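PDB 3EF4: blue copper protein from Hyphomicrobium denitrificans, which binds a single copper ion and, as a periplasmic pseudoazurin, probably shuttles electrons between redox partners. Local coordinates for residues A[21-26]-A[88-93]. Numbering follows the deposited sequence.
Sequences PGFVKV and VVLVQV
With CG anti to the backbone N in both F23 (chi1 171°) and Q92, and the Q92 chain extended beyond CG, the phenyl ring and the carboxamide lean together across two parallel strands. OE1 of Q92 lies in the plane of the ring, at its edge, 3.4 Å from F23 CZ, so the partly positive C-H rim faces an oxygen. Further back along the ring, CD1 packs on L90 CD2 at 4.0 Å. K25, its chain turned at CG (chi2 81°), lays CD over the face of the carboxamide, 3.4 Å from Q92 CD, while NZ reaches on to a salt bridge with E27. Glutamine suits this buried place because its flat end offers an acceptor and a donor: OE1 takes the backbone N-H of V123 and NE2 gives to the carbonyl of G94. A leucine here would probably leave both of those backbone groups without their mates and the edge of the F23 ring without its oxygen. The other face carries only valines, whose branched carbons favour extended backbone: V24 CG1 lies beside V91 CG2 at 3.9 Å, and V26 CG2 meets V93 CG2 at 3.8 Å. Backbone hydrogen bonds run from L90 N to G22 O, V24 N to L90 O, Q92 N to V24 O and V26 N to Q92 O, the last 2.8 Å long with an N-H...O angle of 169°. V24, L90 and Q92 each reach two partners spaced two apart, the mark of parallel pairing, here joining strands 18-26 and 88-93 of the cupredoxin beta-sandwich just after the copper ligand M87.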
ATOM      1  N   PRO A  21      -4.370  -2.778   7.547  1.00 12.26           N
ATOM      2  CA  PRO A  21      -5.158  -3.341   6.441  1.00 11.89           C
ATOM      3  C   PRO A  21      -4.393  -3.252   5.135  1.00 11.16           C
ATOM      4  O   PRO A  21      -3.439  -2.477   4.987  1.00 11.91           O
ATOM      5  CB  PRO A  21      -6.396  -2.446   6.373  1.00 14.08           C
ATOM      6  CG  PRO A  21      -5.952  -1.135   6.929  1.00 16.49           C
ATOM      7  CD  PRO A  21      -4.882  -1.450   7.925  1.00 13.67           C
ATOM      8  N   GLY A  22      -4.815  -4.035   4.145  1.00 10.52           N
ATOM      9  CA  GLY A  22      -4.269  -4.017   2.826  1.00  9.86           C
ATOM     10  C   GLY A  22      -4.841  -2.939   1.916  1.00  8.85           C
ATOM     11  O   GLY A  22      -4.272  -2.643   0.868  1.00  9.22           O
ATOM     12  N   PHE A  23      -5.964  -2.369   2.317  1.00 10.26           N
ATOM     13  CA  PHE A  23      -6.617  -1.271   1.602  1.00 10.17           C
ATOM     14  C   PHE A  23      -6.984  -0.239   2.662  1.00 10.17           C
ATOM     15  O   PHE A  23      -7.534  -0.593   3.702  1.00 11.75           O
ATOM     16  CB  PHE A  23      -7.865  -1.743   0.876  1.00 11.12           C
ATOM     17  CG  PHE A  23      -8.660  -0.575   0.329  1.00 11.32           C
ATOM     18  CD1 PHE A  23      -8.259   0.025  -0.844  1.00 11.81           C
ATOM     19  CD2 PHE A  23      -9.769  -0.054   0.975  1.00 12.60           C
ATOM     20  CE1 PHE A  23      -8.933   1.121  -1.350  1.00 13.05           C
ATOM     21  CE2 PHE A  23     -10.440   1.059   0.524  1.00 13.99           C
ATOM     22  CZ  PHE A  23      -9.998   1.664  -0.645  1.00 13.87           C
ATOM     23  N   VAL A  24      -6.690   1.020   2.395  1.00 11.02           N
ATOM     24  CA  VAL A  24      -7.193   2.058   3.314  1.00 14.01           C
ATOM     25  C   VAL A  24      -7.594   3.280   2.501  1.00 11.16           C
ATOM     26  O   VAL A  24      -6.917   3.737   1.602  1.00 11.63           O
ATOM     27  CB  VAL A  24      -6.263   2.367   4.470  1.00 18.97           C
ATOM     28  CG1 VAL A  24      -4.990   2.912   3.935  1.00 21.61           C
ATOM     29  CG2 VAL A  24      -6.810   3.410   5.449  1.00 26.07           C
ATOM     30  N   LYS A  25      -8.768   3.770   2.828  1.00 12.48           N
ATOM     31  CA  LYS A  25      -9.350   4.975   2.277  1.00 13.46           C
ATOM     32  C   LYS A  25      -9.124   6.134   3.218  1.00 13.06           C
ATOM     33  O   LYS A  25      -9.444   6.080   4.406  1.00 14.54           O
ATOM     34  CB  LYS A  25     -10.849   4.739   1.994  1.00 17.12           C
ATOM     35  CG  LYS A  25     -11.517   6.058   1.586  1.00 21.19           C
ATOM     36  CD  LYS A  25     -11.323   6.430   0.157  1.00 22.58           C
ATOM     37  CE  LYS A  25     -12.091   7.663  -0.322  1.00 24.20           C
ATOM     38  NZ  LYS A  25     -12.069   8.773   0.673  1.00 30.52           N
ATOM     39  N   VAL A  26      -8.536   7.195   2.681  1.00 12.57           N
ATOM     40  CA  VAL A  26      -8.176   8.371   3.420  1.00 13.99           C
ATOM     41  C   VAL A  26      -8.582   9.623   2.640  1.00 15.24           C
ATOM     42  O   VAL A  26      -9.077   9.559   1.507  1.00 16.66           O
ATOM     43  CB  VAL A  26      -6.683   8.429   3.763  1.00 14.05           C
ATOM     44  CG1 VAL A  26      -6.214   7.119   4.356  1.00 13.99           C
ATOM     45  CG2 VAL A  26      -5.855   8.743   2.518  1.00 16.52           C
ATOM     46  N   VAL A  88       1.717  -6.126  -0.345  1.00  8.28           N
ATOM     47  CA  VAL A  88       1.306  -4.990  -1.126  1.00  8.13           C
ATOM     48  C   VAL A  88       0.133  -4.304  -0.445  1.00  8.01           C
ATOM     49  O   VAL A  88      -0.682  -5.002   0.197  1.00  8.63           O
ATOM     50  CB  VAL A  88       1.012  -5.343  -2.595  1.00  8.59           C
ATOM     51  CG1 VAL A  88      -0.161  -6.305  -2.732  1.00 10.39           C
ATOM     52  CG2 VAL A  88       0.771  -4.119  -3.446  1.00  9.86           C
ATOM     53  N   VAL A  89       0.010  -3.008  -0.543  1.00  8.14           N
ATOM     54  CA  VAL A  89      -1.049  -2.221   0.072  1.00  8.05           C
ATOM     55  C   VAL A  89      -1.473  -1.145  -0.902  1.00  7.71           C
ATOM     56  O   VAL A  89      -0.673  -0.617  -1.676  1.00  8.52           O
ATOM     57  CB  VAL A  89      -0.578  -1.648   1.417  1.00  8.33           C
ATOM     58  CG1 VAL A  89       0.689  -0.788   1.265  1.00  9.68           C
ATOM     59  CG2 VAL A  89      -1.668  -0.857   2.124  1.00 10.41           C
ATOM     60  N   LEU A  90      -2.751  -0.784  -0.826  1.00  8.12           N
ATOM     61  CA  LEU A  90      -3.368   0.191  -1.684  1.00  8.04           C
ATOM     62  C   LEU A  90      -3.992   1.285  -0.805  1.00  8.01           C
ATOM     63  O   LEU A  90      -4.861   1.003   0.020  1.00  9.22           O
ATOM     64  CB  LEU A  90      -4.439  -0.452  -2.548  1.00  8.36           C
ATOM     65  CG  LEU A  90      -5.158   0.449  -3.575  1.00  8.95           C
ATOM     66  CD1 LEU A  90      -4.175   1.034  -4.557  1.00 11.06           C
ATOM     67  CD2 LEU A  90      -6.261  -0.306  -4.311  1.00 10.39           C
ATOM     68  N   VAL A  91      -3.572   2.522  -1.010  1.00  8.83           N
ATOM     69  CA  VAL A  91      -4.130   3.661  -0.284  1.00  8.84           C
ATOM     70  C   VAL A  91      -4.927   4.484  -1.289  1.00  9.34           C
ATOM     71  O   VAL A  91      -4.379   4.896  -2.321  1.00  9.89           O
ATOM     72  CB  VAL A  91      -3.048   4.530   0.350  1.00  9.75           C
ATOM     73  CG1 VAL A  91      -3.637   5.729   1.059  1.00 11.54           C
ATOM     74  CG2 VAL A  91      -2.216   3.706   1.317  1.00 10.75           C
ATOM     75  N   GLN A  92      -6.182   4.744  -0.986  1.00 10.61           N
ATOM     76  CA  GLN A  92      -7.020   5.637  -1.790  1.00 10.33           C
ATOM     77  C   GLN A  92      -7.154   6.965  -1.102  1.00 10.74           C
ATOM     78  O   GLN A  92      -7.636   7.035   0.030  1.00 12.00           O
ATOM     79  CB  GLN A  92      -8.400   5.033  -1.921  1.00 10.52           C
ATOM     80  CG  GLN A  92      -9.310   5.941  -2.751  1.00 12.22           C
ATOM     81  CD  GLN A  92     -10.679   5.313  -3.014  1.00 12.56           C
ATOM     82  OE1 GLN A  92     -10.882   4.095  -2.852  1.00 14.53           O
ATOM     83  NE2 GLN A  92     -11.596   6.149  -3.476  1.00 14.83           N
ATOM     84  N   VAL A  93      -6.741   8.008  -1.802  1.00 10.67           N
ATOM     85  CA  VAL A  93      -6.881   9.370  -1.334  1.00 11.51           C
ATOM     86  C   VAL A  93      -8.024  10.015  -2.098  1.00 12.08           C
ATOM     87  O   VAL A  93      -7.899  10.276  -3.302  1.00 12.66           O
ATOM     88  CB  VAL A  93      -5.579  10.175  -1.527  1.00 11.07           C
ATOM     89  CG1 VAL A  93      -5.732  11.580  -0.960  1.00 13.30           C
ATOM     90  CG2 VAL A  93      -4.399   9.445  -0.918  1.00 11.00           C
TER